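Local coordinates for chitin oligosaccahride binding protein NagB1 (Paenibacillus sp. FPU-7, PDB 7EHP) that binds short chitin oligosaccharides such as N,N'-diacetylchitobiose as an extracellular solute-binding protein, probably delivering them to a membrane transporter, at residues E84-L89 with G108-L113; T115-E120 with G280-G285. All blocks are in the same frame, centred on the assembly; numbering follows the deposited sequence.

Contact 1. Residues E84-L89 with G108-L113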
loop_
_atom_site.group_PDB
_atom_site.type_symbol
_atom_site.label_atom_id
_atom_site.label_comp_id
_atom_site.label_asym_id
_atom_site.label_seq_id
_atom_site.Cartn_x
_atom_site.Cartn_y
_atom_site.Cartn_z
ATOM N N GLU A 84 15.989 11.980 13.336
ATOM C CA GLU A 84 15.348 11.250 14.424
ATOM C C GLU A 84 14.287 12.127 15.075
ATOM O O GLU A 84 14.524 13.307 15.344
ATOM C CB GLU A 84 16.386 10.805 15.453
ATOM C CG GLU A 84 16.019 9.532 16.198
ATOM C CD GLU A 84 15.055 9.794 17.327
ATOM O OE1 GLU A 84 15.081 10.922 17.871
ATOM O OE2 GLU A 84 14.276 8.881 17.686
ATOM N N LEU A 85 13.115 11.545 15.338
ATOM C CA LEU A 85 11.913 12.326 15.617
ATOM C C LEU A 85 11.449 12.277 17.068
ATOM O O LEU A 85 10.387 12.830 17.379
ATOM C CB LEU A 85 10.768 11.870 14.711
ATOM C CG LEU A 85 11.022 11.916 13.206
ATOM C CD1 LEU A 85 9.762 11.519 12.443
ATOM C CD2 LEU A 85 11.504 13.294 12.774
ATOM N N THR A 86 12.189 11.639 17.957
ATOM C CA THR A 86 11.691 11.524 19.326
ATOM C C THR A 86 11.694 12.854 20.097
ATOM O O THR A 86 10.729 13.122 20.828
ATOM C CB THR A 86 12.486 10.454 20.077
ATOM O OG1 THR A 86 12.405 9.217 19.353
ATOM C CG2 THR A 86 11.913 10.257 21.474
ATOM N N PRO A 87 12.715 13.719 19.974
ATOM C CA PRO A 87 12.594 15.035 20.630
ATOM C C PRO A 87 11.368 15.800 20.179
ATOM O O PRO A 87 10.644 16.353 21.016
ATOM C CB PRO A 87 13.893 15.748 20.231
ATOM C CG PRO A 87 14.855 14.652 19.994
ATOM C CD PRO A 87 14.034 13.580 19.328
ATOM N N ILE A 88 11.096 15.803 18.867
ATOM C CA ILE A 88 9.952 16.529 18.320
ATOM C C ILE A 88 8.641 15.910 18.776
ATOM O O ILE A 88 7.673 16.622 19.077
ATOM C CB ILE A 88 10.051 16.570 16.789
ATOM C CG1 ILE A 88 11.317 17.305 16.370
ATOM C CG2 ILE A 88 8.794 17.194 16.171
ATOM C CD1 ILE A 88 11.429 17.455 14.870
ATOM N N LEU A 89 8.573 14.580 18.814
ATOM C CA LEU A 89 7.333 13.933 19.225
ATOM C C LEU A 89 7.009 14.234 20.680
ATOM O O LEU A 89 5.831 14.330 21.044
ATOM C CB LEU A 89 7.427 12.421 19.001
ATOM C CG LEU A 89 7.419 11.976 17.537
ATOM C CD1 LEU A 89 7.753 10.495 17.397
ATOM C CD2 LEU A 89 6.084 12.294 16.923
ATOM N N GLY A 108 14.820 1.329 18.819
ATOM C CA GLY A 108 14.047 2.192 19.680
ATOM C C GLY A 108 13.940 3.640 19.253
ATOM O O GLY A 108 13.272 4.412 19.952
ATOM N N LYS A 109 14.566 4.044 18.143
ATOM C CA LYS A 109 14.497 5.416 17.648
ATOM C C LYS A 109 13.577 5.502 16.433
ATOM O O LYS A 109 13.374 4.522 15.716
ATOM C CB LYS A 109 15.893 5.940 17.301
ATOM C CG LYS A 109 16.677 6.348 18.542
ATOM C CD LYS A 109 18.173 6.232 18.340
ATOM C CE LYS A 109 18.927 6.520 19.637
ATOM N NZ LYS A 109 18.644 7.880 20.204
ATOM N N ILE A 110 13.028 6.699 16.202
ATOM C CA ILE A 110 11.893 6.900 15.301
ATOM C C ILE A 110 12.312 7.825 14.165
ATOM O O ILE A 110 12.791 8.942 14.414
ATOM C CB ILE A 110 10.693 7.480 16.064
ATOM C CG1 ILE A 110 10.305 6.544 17.191
ATOM C CG2 ILE A 110 9.496 7.714 15.136
ATOM C CD1 ILE A 110 9.354 7.142 18.160
ATOM N N TYR A 111 12.106 7.378 12.908
ATOM C CA TYR A 111 12.629 8.128 11.767
ATOM C C TYR A 111 11.587 8.421 10.691
ATOM O O TYR A 111 11.946 8.918 9.613
ATOM C CB TYR A 111 13.827 7.404 11.140
ATOM C CG TYR A 111 14.999 7.178 12.087
ATOM C CD1 TYR A 111 14.969 6.148 13.023
ATOM C CD2 TYR A 111 16.125 8.009 12.061
ATOM C CE1 TYR A 111 16.031 5.929 13.886
ATOM C CE2 TYR A 111 17.203 7.801 12.937
ATOM C CZ TYR A 111 17.141 6.753 13.845
ATOM O OH TYR A 111 18.174 6.495 14.717
ATOM N N GLY A 112 10.320 8.150 10.953
ATOM C CA GLY A 112 9.253 8.602 10.082
ATOM C C GLY A 112 7.942 8.449 10.812
ATOM O O GLY A 112 7.875 7.854 11.895
ATOM N N LEU A 113 6.893 9.012 10.214
ATOM C CA LEU A 113 5.559 8.985 10.812
ATOM C C LEU A 113 4.559 8.525 9.761
ATOM O O LEU A 113 4.448 9.169 8.695
ATOM C CB LEU A 113 5.175 10.362 11.378
ATOM C CG LEU A 113 6.051 10.931 12.504
ATOM C CD1 LEU A 113 5.645 12.370 12.874
ATOM C CD2 LEU A 113 6.045 10.015 13.736
HETATM O O HOH W 1 11.701 7.076 20.695
#

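Contact 2. Residues T115-E120 with G280-G285. With NAG (2-acetamido-2-deoxy-beta-D-glucopyranose), chain C; NAG (2-acetamido-2-deoxy-beta-D-glucopyranose), chain B.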
loop_
_atom_site.group_PDB
_atom_site.type_symbol
_atom_site.label_atom_id
_atom_site.label_comp_id
_atom_site.label_asym_id
_atom_site.label_seq_id
_atom_site.Cartn_x
_atom_site.Cartn_y
_atom_site.Cartn_z
ATOM N N THR A 115 1.137 8.343 7.870
ATOM C CA THR A 115 -0.032 9.204 7.789
ATOM C C THR A 115 -1.316 8.418 7.681
ATOM O O THR A 115 -2.389 9.017 7.774
ATOM C CB THR A 115 0.032 10.146 6.582
ATOM O OG1 THR A 115 0.217 9.374 5.391
ATOM C CG2 THR A 115 1.148 11.208 6.743
ATOM N N ALA A 116 -1.228 7.110 7.432
ATOM C CA ALA A 116 -2.408 6.293 7.223
ATOM C C ALA A 116 -2.181 4.894 7.776
ATOM O O ALA A 116 -1.049 4.421 7.876
ATOM C CB ALA A 116 -2.767 6.176 5.739
ATOM N N TYR A 117 -3.282 4.242 8.126
ATOM C CA TYR A 117 -3.335 2.796 8.247
ATOM C C TYR A 117 -3.962 2.239 6.975
ATOM O O TYR A 117 -4.965 2.770 6.486
ATOM C CB TYR A 117 -4.155 2.376 9.471
ATOM C CG TYR A 117 -4.510 0.909 9.504
ATOM C CD1 TYR A 117 -3.600 -0.029 9.971
ATOM C CD2 TYR A 117 -5.753 0.463 9.057
ATOM C CE1 TYR A 117 -3.916 -1.371 10.008
ATOM C CE2 TYR A 117 -6.080 -0.872 9.097
ATOM C CZ TYR A 117 -5.155 -1.784 9.575
ATOM O OH TYR A 117 -5.470 -3.113 9.605
ATOM N N PHE A 118 -3.375 1.180 6.435
ATOM C CA PHE A 118 -3.897 0.573 5.217
ATOM C C PHE A 118 -4.316 -0.862 5.499
ATOM O O PHE A 118 -3.775 -1.506 6.399
ATOM C CB PHE A 118 -2.850 0.622 4.065
ATOM C CG PHE A 118 -1.854 -0.519 4.072
ATOM C CD1 PHE A 118 -2.143 -1.731 3.445
ATOM C CD2 PHE A 118 -0.623 -0.373 4.693
ATOM C CE1 PHE A 118 -1.220 -2.788 3.461
ATOM C CE2 PHE A 118 0.298 -1.410 4.720
ATOM C CZ PHE A 118 0.004 -2.617 4.095
ATOM N N VAL A 119 -5.317 -1.342 4.749
ATOM C CA VAL A 119 -5.526 -2.769 4.511
ATOM C C VAL A 119 -5.613 -2.981 3.006
ATOM O O VAL A 119 -5.966 -2.072 2.253
ATOM C CB VAL A 119 -6.798 -3.358 5.194
ATOM C CG1 VAL A 119 -6.615 -3.498 6.684
ATOM C CG2 VAL A 119 -8.036 -2.524 4.877
ATOM N N GLU A 120 -5.286 -4.192 2.567
ATOM C CA GLU A 120 -5.502 -4.611 1.190
ATOM C C GLU A 120 -6.463 -5.783 1.189
ATOM O O GLU A 120 -6.311 -6.709 1.983
ATOM C CB GLU A 120 -4.196 -5.021 0.517
ATOM C CG GLU A 120 -3.283 -3.878 0.202
ATOM C CD GLU A 120 -2.023 -4.318 -0.515
ATOM O OE1 GLU A 120 -2.020 -5.430 -1.109
ATOM O OE2 GLU A 120 -1.035 -3.548 -0.464
ATOM N N GLY A 280 -2.175 -5.557 6.111
ATOM C CA GLY A 280 -2.423 -4.220 6.613
ATOM C C GLY A 280 -1.316 -3.770 7.535
ATOM O O GLY A 280 -0.545 -4.584 8.054
ATOM N N GLY A 281 -1.240 -2.455 7.731
ATOM C CA GLY A 281 -0.263 -1.915 8.652
ATOM C C GLY A 281 -0.147 -0.409 8.514
ATOM O O GLY A 281 -0.975 0.245 7.877
ATOM N N TYR A 282 0.921 0.117 9.096
ATOM C CA TYR A 282 1.155 1.560 9.223
ATOM C C TYR A 282 2.452 1.888 8.493
ATOM O O TYR A 282 3.475 2.174 9.122
ATOM C CB TYR A 282 1.232 1.969 10.702
ATOM C CG TYR A 282 0.021 1.610 11.530
ATOM C CD1 TYR A 282 -0.203 0.304 11.956
ATOM C CD2 TYR A 282 -0.896 2.582 11.900
ATOM C CE1 TYR A 282 -1.323 -0.021 12.717
ATOM C CE2 TYR A 282 -2.008 2.269 12.664
ATOM C CZ TYR A 282 -2.217 0.971 13.070
ATOM O OH TYR A 282 -3.338 0.678 13.816
ATOM N N SER A 283 2.406 1.852 7.163
ATOM C CA SER A 283 3.612 1.691 6.354
ATOM C C SER A 283 4.131 2.968 5.715
ATOM O O SER A 283 5.326 3.040 5.400
ATOM C CB SER A 283 3.333 0.700 5.226
ATOM O OG SER A 283 2.320 1.247 4.397
ATOM N N ASN A 284 3.260 3.939 5.442
ATOM C CA ASN A 284 3.569 5.028 4.523
ATOM C C ASN A 284 3.175 6.364 5.133
ATOM O O ASN A 284 2.039 6.538 5.587
ATOM C CB ASN A 284 2.848 4.855 3.182
ATOM C CG ASN A 284 3.281 5.894 2.156
ATOM O OD1 ASN A 284 2.488 6.338 1.327
ATOM N ND2 ASN A 284 4.550 6.285 2.215
ATOM N N GLY A 285 4.113 7.298 5.131
ATOM C CA GLY A 285 3.890 8.627 5.657
ATOM C C GLY A 285 4.977 9.543 5.154
ATOM O O GLY A 285 5.236 9.569 3.945
HETATM C C1 NAG C . -0.673 5.982 -1.327
HETATM C C2 NAG C . -0.550 5.102 -0.085
HETATM C C3 NAG C . 0.489 4.005 -0.319
HETATM C C4 NAG C . 0.275 3.291 -1.658
HETATM C C5 NAG C . -0.007 4.297 -2.783
HETATM C C6 NAG C . -0.364 3.686 -4.121
HETATM C C7 NAG C . -1.101 6.514 1.858
HETATM C C8 NAG C . -0.550 7.237 3.052
HETATM N N2 NAG C . -0.202 5.884 1.093
HETATM O O1 NAG C . -1.583 6.999 -1.092
HETATM O O3 NAG C . 0.447 3.092 0.776
HETATM O O4 NAG C . 1.509 2.675 -2.007
HETATM O O5 NAG C . -1.071 5.188 -2.424
HETATM O O6 NAG C . -0.293 4.674 -5.147
HETATM O O7 NAG C . -2.303 6.513 1.595
HETATM C C1 NAG B . 1.561 1.269 -1.781
HETATM C C2 NAG B . 2.919 0.800 -2.291
HETATM C C3 NAG B . 3.076 -0.697 -2.066
HETATM C C4 NAG B . 2.858 -1.023 -0.597
HETATM C C5 NAG B . 1.507 -0.484 -0.131
HETATM C C6 NAG B . 1.259 -0.684 1.348
HETATM C C7 NAG B . 4.169 1.880 -4.111
HETATM C C8 NAG B . 4.243 2.127 -5.575
HETATM N N2 NAG B . 3.129 1.145 -3.690
HETATM O O3 NAG B . 4.381 -1.093 -2.457
HETATM O O4 NAG B . 2.882 -2.429 -0.390
HETATM O O5 NAG B . 1.416 0.924 -0.386
HETATM O O6 NAG B . 2.323 -0.174 2.142
HETATM O O7 NAG B . 5.023 2.316 -3.331
HETATM O O HOH W 2 0.476 4.195 5.523
#

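Contact 1. Residues E84-L89 with G108-L113
Glu84 reaches across to Ile110 with its carboxylate, and the amide of Ile110 meets OE2 in a nearly straight bond, N to OE2 2.9 Å with an angle of 173° at the hydrogen. That donor arrives on the anti side of OE2, while the hydroxyl of Thr86 uses the syn lone pair of the same oxygen. The other oxygen, OE1, takes the amide of Thr86 from above the carboxylate plane, a capping bond at the start of the helix. Three donors thus fix the rotation of the carboxylate, and glutamate suits a site that must cap one segment and grip the next at once. With CG roughly opposite the backbone nitrogen (chi1 -151°), Glu84 lays CG over one face of the Tyr111 ring, 4.1 Å from the centroid and toward its rim; the bend at chi2 (-81°) then turns the carboxylate toward Ile110 N. A glutamine here has one acceptor oxygen in place of two, and would probably leave the amide of Thr86 or of Ile110 without its mate. Beside this grip the amide of Leu85 donates to Ile110 O at 2.8 Å, so Ile110 is held through both its N and its O. A water adds a further link, donating to Thr86 OG1 and to Gly108 O.

Below the polar layer the branched aliphatic residues close the gap. Leu85 CD1 packs on Leu113 CG at 3.8 Å, and Leu89, one helical turn on, divides its methyls: CD1 rests on Ile110 CD1, CD2 on Leu113 CD2 at 3.9 Å. The start of helix 86-92 is thereby fastened to the beginning of strand 109-125. Phe98 and Leu101 in loops add to the apolar cluster, and helix 294-307 touches both Ile88 and Leu113.

Contact 2. Residues T115-E120 with G280-G285
Phe118 lies between sugar and strand: C6 of the chain B NAG sits over the centre of one ring face, 3.5 Å above its plane, while Gly280 CA and Gly281 N press on the opposite face. The ring reaches this place because its CG stands between the backbone nitrogen and carbonyl carbon (chi1 85°), and a flat aromatic suits a slot bounded by a sugar carbon and a bare backbone. Ser283 OG, 3.4 Å from Phe118 CE2, shares a hydrogen bond of 2.7 Å with O6 of the same sugar. Next along the ligand, Asn284 OD1 accepts from N2 of the chain C NAG at 2.7 Å, and the acetamide methyl C8 rests against Thr115 OG1 and Ala116 CB.

These groups stand on two antiparallel strands of the sheet in a periplasmic-binding-protein fold. Phe118 and Gly281 form a hydrogen-bonded pair, with Phe118 N to Gly281 O at 3.0 Å, and the following pair, Val119 with Gly280, is non-hydrogen-bonded. Any side chain at Gly280 would clash with Phe118 O and Val119 CG1, so glycine belongs there. Toward Thr115 the strands part around a water that receives the amide of Asn284 and donates to Ala116 O, before Thr115 N bonds to Asn284 O.

Away from the ligand, Tyr117 brings CD1 over one face of the Tyr282 ring, 3.5 Å from CZ, with the planes inclined at 53°. Tyr117 OH is held by Gln349. In the second shell, Asp66 OD1 and Leu67 O accept from Asn284 ND2, orienting the amide so that OD1 faces the sugar.

Overall arrangement
Both contacts use strand 109-125, one after the other: contact 1 secures its first residues against the start of helix 86-92, and contact 2 pairs the following part with strand 277-288. Their centres are about 18 Å apart, and their segments adjoin in sequence without otherwise touching. The centre of contact 2 lies about 7 Å from the centre of the chain, and the contact contributes six of the seventeen residues of the glycan pocket; that of contact 1 lies about 22 Å from it, and its Leu113 side chain is about 11 Å from a bound NAG. Backbone bonding of Leu113 with Tyr286 carries the pairing with strand 277-288 back to the end of contact 1, while Asp44, Arg17 and Asp354 bind the sugars from other parts of the chain.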